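Local coordinates for heme-binding protein A (Haemophilus parasuis 29755, PDB 3TPA) that probably binds glutathione as a solute-binding protein of the Pasteurellaceae-specific GbpA family, although its name refers to heme, at residues Gln254-Pro259 / Leu263-Gly268; Asn486-Asn491 / Gln495-Asn500. The protein carries 1 engineered substitution. All coordinates share one frame; numbering follows the deposited sequence.

Contact 1 of 2, residues Gln254-Pro259 / Leu263-Gly268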
loop_
_atom_site.group_PDB
_atom_site.type_symbol
_atom_site.label_atom_id
_atom_site.label_comp_id
_atom_site.label_asym_id
_atom_site.label_seq_id
_atom_site.Cartn_x
_atom_site.Cartn_y
_atom_site.Cartn_z
ATOM N N GLN A 254 -9.072 21.851 12.668
ATOM C CA GLN A 254 -8.597 23.226 12.586
ATOM C C GLN A 254 -7.720 23.511 11.353
ATOM O O GLN A 254 -7.703 24.641 10.853
ATOM C CB GLN A 254 -7.862 23.634 13.862
ATOM C CG GLN A 254 -7.261 25.043 13.786
ATOM C CD GLN A 254 -8.320 26.107 13.550
ATOM O OE1 GLN A 254 -9.437 26.017 14.065
ATOM N NE2 GLN A 254 -7.974 27.120 12.765
ATOM N N MET A 255 -6.978 22.503 10.883
ATOM C CA MET A 255 -6.175 22.663 9.663
ATOM C C MET A 255 -7.092 22.978 8.486
ATOM O O MET A 255 -6.727 23.731 7.595
ATOM C CB MET A 255 -5.348 21.411 9.331
ATOM C CG MET A 255 -4.141 21.148 10.194
ATOM S SD MET A 255 -3.300 19.601 9.726
ATOM C CE MET A 255 -1.962 19.582 10.927
ATOM N N LYS A 256 -8.277 22.376 8.481
ATOM C CA LYS A 256 -9.259 22.628 7.431
ATOM C C LYS A 256 -9.748 24.085 7.423
ATOM O O LYS A 256 -10.345 24.537 6.452
ATOM C CB LYS A 256 -10.443 21.669 7.565
ATOM C CG LYS A 256 -10.179 20.253 7.001
ATOM C CD LYS A 256 -11.266 19.270 7.427
ATOM C CE LYS A 256 -11.021 17.869 6.886
ATOM N NZ LYS A 256 -12.088 16.927 7.354
ATOM N N LYS A 257 -9.495 24.811 8.508
ATOM C CA LYS A 257 -9.917 26.210 8.618
ATOM C C LYS A 257 -8.753 27.185 8.469
ATOM O O LYS A 257 -8.962 28.395 8.370
ATOM C CB LYS A 257 -10.612 26.461 9.958
ATOM C CG LYS A 257 -11.885 25.637 10.171
ATOM C CD LYS A 257 -12.365 25.752 11.608
ATOM C CE LYS A 257 -13.656 24.986 11.828
ATOM N NZ LYS A 257 -14.019 24.933 13.271
ATOM N N ASP A 258 -7.531 26.662 8.464
ATOM C CA ASP A 258 -6.341 27.506 8.431
ATOM C C ASP A 258 -6.023 28.007 7.034
ATOM O O ASP A 258 -5.800 27.202 6.135
ATOM C CB ASP A 258 -5.129 26.749 8.978
ATOM C CG ASP A 258 -5.202 26.526 10.472
ATOM O OD1 ASP A 258 -5.833 27.348 11.169
ATOM O OD2 ASP A 258 -4.615 25.537 10.952
ATOM N N PRO A 259 -5.979 29.341 6.853
ATOM C CA PRO A 259 -5.681 29.950 5.549
ATOM C C PRO A 259 -4.327 29.534 5.013
ATOM O O PRO A 259 -4.160 29.445 3.795
ATOM C CB PRO A 259 -5.656 31.455 5.854
ATOM C CG PRO A 259 -6.500 31.611 7.071
ATOM C CD PRO A 259 -6.273 30.355 7.881
ATOM N N LEU A 263 -5.010 21.439 2.941
ATOM C CA LEU A 263 -5.074 20.070 3.438
ATOM C C LEU A 263 -5.643 19.127 2.374
ATOM O O LEU A 263 -6.833 19.162 2.088
ATOM C CB LEU A 263 -5.935 19.988 4.703
ATOM C CG LEU A 263 -6.034 18.562 5.271
ATOM C CD1 LEU A 263 -4.698 18.124 5.880
ATOM C CD2 LEU A 263 -7.144 18.451 6.294
ATOM N N LEU A 264 -4.788 18.292 1.790
ATOM C CA LEU A 264 -5.235 17.290 0.821
ATOM C C LEU A 264 -5.617 15.982 1.527
ATOM O O LEU A 264 -4.950 15.564 2.479
ATOM C CB LEU A 264 -4.141 17.016 -0.212
ATOM C CG LEU A 264 -3.577 18.207 -0.989
ATOM C CD1 LEU A 264 -2.411 17.774 -1.868
ATOM C CD2 LEU A 264 -4.661 18.872 -1.826
ATOM N N GLU A 265 -6.681 15.332 1.054
ATOM C CA GLU A 265 -7.117 14.060 1.632
ATOM C C GLU A 265 -7.673 13.120 0.579
ATOM O O GLU A 265 -8.172 13.548 -0.456
ATOM C CB GLU A 265 -8.196 14.279 2.691
ATOM C CG GLU A 265 -9.423 15.031 2.175
ATOM C CD GLU A 265 -10.451 15.241 3.267
ATOM O OE1 GLU A 265 -10.571 16.378 3.763
ATOM O OE2 GLU A 265 -11.127 14.267 3.648
ATOM N N ARG A 266 -7.571 11.830 0.862
ATOM C CA ARG A 266 -8.227 10.804 0.059
ATOM C C ARG A 266 -8.184 9.472 0.800
ATOM O O ARG A 266 -7.389 9.284 1.712
ATOM C CB ARG A 266 -7.589 10.687 -1.322
ATOM C CG ARG A 266 -6.135 10.267 -1.322
ATOM C CD ARG A 266 -5.646 10.064 -2.750
ATOM N NE ARG A 266 -6.286 8.899 -3.350
ATOM C CZ ARG A 266 -6.306 8.632 -4.648
ATOM N NH1 ARG A 266 -6.907 7.536 -5.074
ATOM N NH2 ARG A 266 -5.725 9.445 -5.518
ATOM N N GLU A 267 -9.051 8.556 0.416
ATOM C CA GLU A 267 -9.165 7.267 1.098
ATOM C C GLU A 267 -7.908 6.448 0.896
ATOM O O GLU A 267 -7.306 6.477 -0.171
ATOM C CB GLU A 267 -10.410 6.524 0.591
ATOM C CG GLU A 267 -11.691 7.336 0.813
ATOM C CD GLU A 267 -12.921 6.648 0.271
ATOM O OE1 GLU A 267 -12.834 6.033 -0.805
ATOM O OE2 GLU A 267 -13.980 6.714 0.922
ATOM N N GLY A 268 -7.498 5.741 1.943
ATOM C CA GLY A 268 -6.358 4.856 1.846
ATOM C C GLY A 268 -6.809 3.589 1.143
ATOM O O GLY A 268 -7.993 3.287 1.124
HETATM O O HOH W 1 -11.505 14.343 6.525
#
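K256 has CG beside its backbone N (chi1 -80°) and a chain fully extended beyond it, while E265 has CG between its backbone N and carbonyl carbon (chi1 57°); together these torsions bring the end of the lysine up to the carboxylate across a tight helix-to-strand connection. A short loop leads from helix 249-255 into strand 261-276 of the mixed sheet of a family 5 extracellular solute-binding protein. The nearest backbone approach is K256 CA to L263 CA at 6.3 Å, so side chains do the joining.

The aliphatic part of the lysine comes first: K256 CG lies 3.6 Å from L263 CD2, with the two side chains set at a slant to each other. M255 SD stands 4.4 Å from L263 CD1, a looser apolar contact on the buried side. Farther along, the lysine meets E265 at about a right angle, and its methylene K256 CE, 3.5 Å from E265 OE1, comes nearer than the ammonium does. The direct salt bridge is long, with K256 NZ 3.9 Å from E265 OE1, and the exposed setting suggests a modest attraction. A water bridges the same two groups, accepting from K256 NZ at 2.8 Å and donating to E265 OE2 at 2.9 Å, so each carboxylate oxygen has its own route to the ammonium group.

Q254 reaches across the turn to D258. Its NE2 donates to D258 OD1 at 2.7 Å, approaching from 40° above the carboxylate plane, while D258 OD2 is hydrogen-bonded to Y233 OH of helix 229-237.

Contact 2 of 2, residues Asn486-Asn491 / Gln495-Asn500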
loop_
_atom_site.group_PDB
_atom_site.type_symbol
_atom_site.label_atom_id
_atom_site.label_comp_id
_atom_site.label_asym_id
_atom_site.label_seq_id
_atom_site.Cartn_x
_atom_site.Cartn_y
_atom_site.Cartn_z
ATOM N N ASN A 486 -6.145 9.309 4.173
ATOM C CA ASN A 486 -4.784 9.825 4.261
ATOM C C ASN A 486 -4.787 11.329 4.082
ATOM O O ASN A 486 -5.520 11.862 3.246
ATOM C CB ASN A 486 -3.882 9.189 3.202
ATOM C CG ASN A 486 -3.543 7.736 3.513
ATOM O OD1 ASN A 486 -3.248 7.381 4.658
ATOM N ND2 ASN A 486 -3.569 6.895 2.490
ATOM N N TYR A 487 -3.949 12.005 4.853
ATOM C CA TYR A 487 -3.835 13.452 4.754
ATOM C C TYR A 487 -2.445 13.878 4.351
ATOM O O TYR A 487 -1.458 13.349 4.843
ATOM C CB TYR A 487 -4.165 14.100 6.099
ATOM C CG TYR A 487 -5.584 13.894 6.543
ATOM C CD1 TYR A 487 -6.622 14.572 5.928
ATOM C CD2 TYR A 487 -5.888 13.016 7.572
ATOM C CE1 TYR A 487 -7.934 14.386 6.324
ATOM C CE2 TYR A 487 -7.213 12.822 7.985
ATOM C CZ TYR A 487 -8.222 13.522 7.360
ATOM O OH TYR A 487 -9.535 13.350 7.740
ATOM N N VAL A 488 -2.372 14.847 3.453
ATOM C CA VAL A 488 -1.119 15.552 3.195
ATOM C C VAL A 488 -1.335 17.052 3.437
ATOM O O VAL A 488 -1.893 17.764 2.594
ATOM C CB VAL A 488 -0.584 15.318 1.776
ATOM C CG1 VAL A 488 0.630 16.192 1.518
ATOM C CG2 VAL A 488 -0.215 13.851 1.557
ATOM N N PRO A 489 -0.912 17.535 4.613
ATOM C CA PRO A 489 -1.055 18.965 4.921
ATOM C C PRO A 489 0.052 19.771 4.247
ATOM O O PRO A 489 1.233 19.556 4.519
ATOM C CB PRO A 489 -0.905 19.012 6.449
ATOM C CG PRO A 489 -0.966 17.553 6.915
ATOM C CD PRO A 489 -0.413 16.773 5.769
ATOM N N LEU A 490 -0.330 20.691 3.369
ATOM C CA LEU A 490 0.635 21.502 2.643
ATOM C C LEU A 490 0.550 22.974 3.010
ATOM O O LEU A 490 -0.529 23.495 3.267
ATOM C CB LEU A 490 0.381 21.405 1.143
ATOM C CG LEU A 490 0.490 20.063 0.450
ATOM C CD1 LEU A 490 -0.010 20.206 -0.974
ATOM C CD2 LEU A 490 1.925 19.576 0.496
ATOM N N ASN A 491 1.683 23.660 2.991
ATOM C CA ASN A 491 1.629 25.121 3.036
ATOM C C ASN A 491 1.047 25.653 1.727
ATOM O O ASN A 491 1.215 25.040 0.670
ATOM C CB ASN A 491 3.000 25.747 3.293
ATOM C CG ASN A 491 2.903 27.247 3.574
ATOM O OD1 ASN A 491 2.882 28.064 2.648
ATOM N ND2 ASN A 491 2.799 27.606 4.852
ATOM N N GLN A 495 2.538 24.284 -5.061
ATOM C CA GLN A 495 1.590 24.075 -6.150
ATOM C C GLN A 495 1.957 22.850 -6.981
ATOM O O GLN A 495 3.128 22.595 -7.234
ATOM C CB GLN A 495 1.591 25.292 -7.083
ATOM C CG GLN A 495 0.949 26.537 -6.511
ATOM C CD GLN A 495 -0.549 26.549 -6.718
ATOM O OE1 GLN A 495 -1.317 26.311 -5.785
ATOM N NE2 GLN A 495 -0.977 26.819 -7.949
ATOM N N GLY A 496 0.949 22.106 -7.412
ATOM C CA GLY A 496 1.149 21.022 -8.360
ATOM C C GLY A 496 1.429 19.687 -7.705
ATOM O O GLY A 496 1.782 18.709 -8.381
ATOM N N PHE A 497 1.284 19.641 -6.385
ATOM C CA PHE A 497 1.439 18.382 -5.666
ATOM C C PHE A 497 0.171 17.584 -5.852
ATOM O O PHE A 497 -0.917 18.111 -5.675
ATOM C CB PHE A 497 1.661 18.612 -4.172
ATOM C CG PHE A 497 1.876 17.337 -3.386
ATOM C CD1 PHE A 497 3.153 16.857 -3.161
ATOM C CD2 PHE A 497 0.795 16.611 -2.893
ATOM C CE1 PHE A 497 3.363 15.686 -2.450
ATOM C CE2 PHE A 497 0.999 15.444 -2.170
ATOM C CZ PHE A 497 2.294 14.975 -1.955
ATOM N N VAL A 498 0.316 16.311 -6.205
ATOM C CA VAL A 498 -0.827 15.418 -6.361
ATOM C C VAL A 498 -0.715 14.288 -5.346
ATOM O O VAL A 498 0.317 13.633 -5.252
ATOM C CB VAL A 498 -0.885 14.819 -7.776
ATOM C CG1 VAL A 498 -2.063 13.855 -7.906
ATOM C CG2 VAL A 498 -0.965 15.922 -8.823
ATOM N N GLN A 499 -1.769 14.072 -4.569
ATOM C CA GLN A 499 -1.717 13.046 -3.543
ATOM C C GLN A 499 -1.649 11.695 -4.234
ATOM O O GLN A 499 -2.337 11.459 -5.217
ATOM C CB GLN A 499 -2.947 13.128 -2.637
ATOM C CG GLN A 499 -2.644 12.988 -1.174
ATOM C CD GLN A 499 -3.891 12.965 -0.325
ATOM O OE1 GLN A 499 -4.943 13.445 -0.733
ATOM N NE2 GLN A 499 -3.783 12.396 0.862
ATOM N N ASN A 500 -0.805 10.816 -3.708
ATOM C CA ASN A 500 -0.562 9.501 -4.281
ATOM C C ASN A 500 -1.418 8.474 -3.531
ATOM O O ASN A 500 -1.408 8.443 -2.310
ATOM C CB ASN A 500 0.938 9.189 -4.163
ATOM C CG ASN A 500 1.302 7.781 -4.611
ATOM O OD1 ASN A 500 0.503 6.851 -4.514
ATOM N ND2 ASN A 500 2.527 7.620 -5.092
#
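N486 meets Q499 through its backbone: Q499 NE2 donates to N486 O over 3.0 Å with an N-H...O angle of 153°. The donor sits 72° out of the carbonyl plane, so the amide comes down on the carbonyl from above. N486 also pairs with R266 in the sheet, and the glutamine bond is thus an addition to strand pairing. Y487 faces the other way, onto I252 of helix 249-255.

At V488 the two branches divide the work. CG2 lies 3.8 Å from Q499 CG, the two chains running antiparallel alongside each other, and CG1 approaches F497 CE2 obliquely at 3.8 Å. P489 again turns to the helix side, touching M255. L490 then takes the ring's near end: its CD2 lies over one face, while CD1 is 3.9 Å from F497 CB. The phenyl ring reaches both V488 and L490 because F497 CG is anti to the backbone N (chi1 -178°). L264, F507 and V510 also touch F497.

The result is a strand of the mixed sheet whose own continuation folds back over one face, here beside strand 261-276, consistent with the paired strands that link the lobes in the oligopeptide-binding branch of solute-binding proteins.

How the contacts relate
Along the chain, contact 1 closes first, around residues 260-262, the last of the loop after helix 249-255 and the first of strand 261-276. Contact 2 opens more than 200 residues later and closes the three residues 492-494 that follow strand 478-491. The two loops therefore stand in series, neither enclosing nor crossing the other, yet their centres are only about 9 Å apart. Antiparallel pairing of the two strands joins them: L264 O to V488 N and R266 O to N486 N both measure 2.8 Å. Segment 254-259 meets one sheet face through L263 and E265, whereas segment 495-500 covers the opposite face, where Q499 OE1 packs on R266 CG.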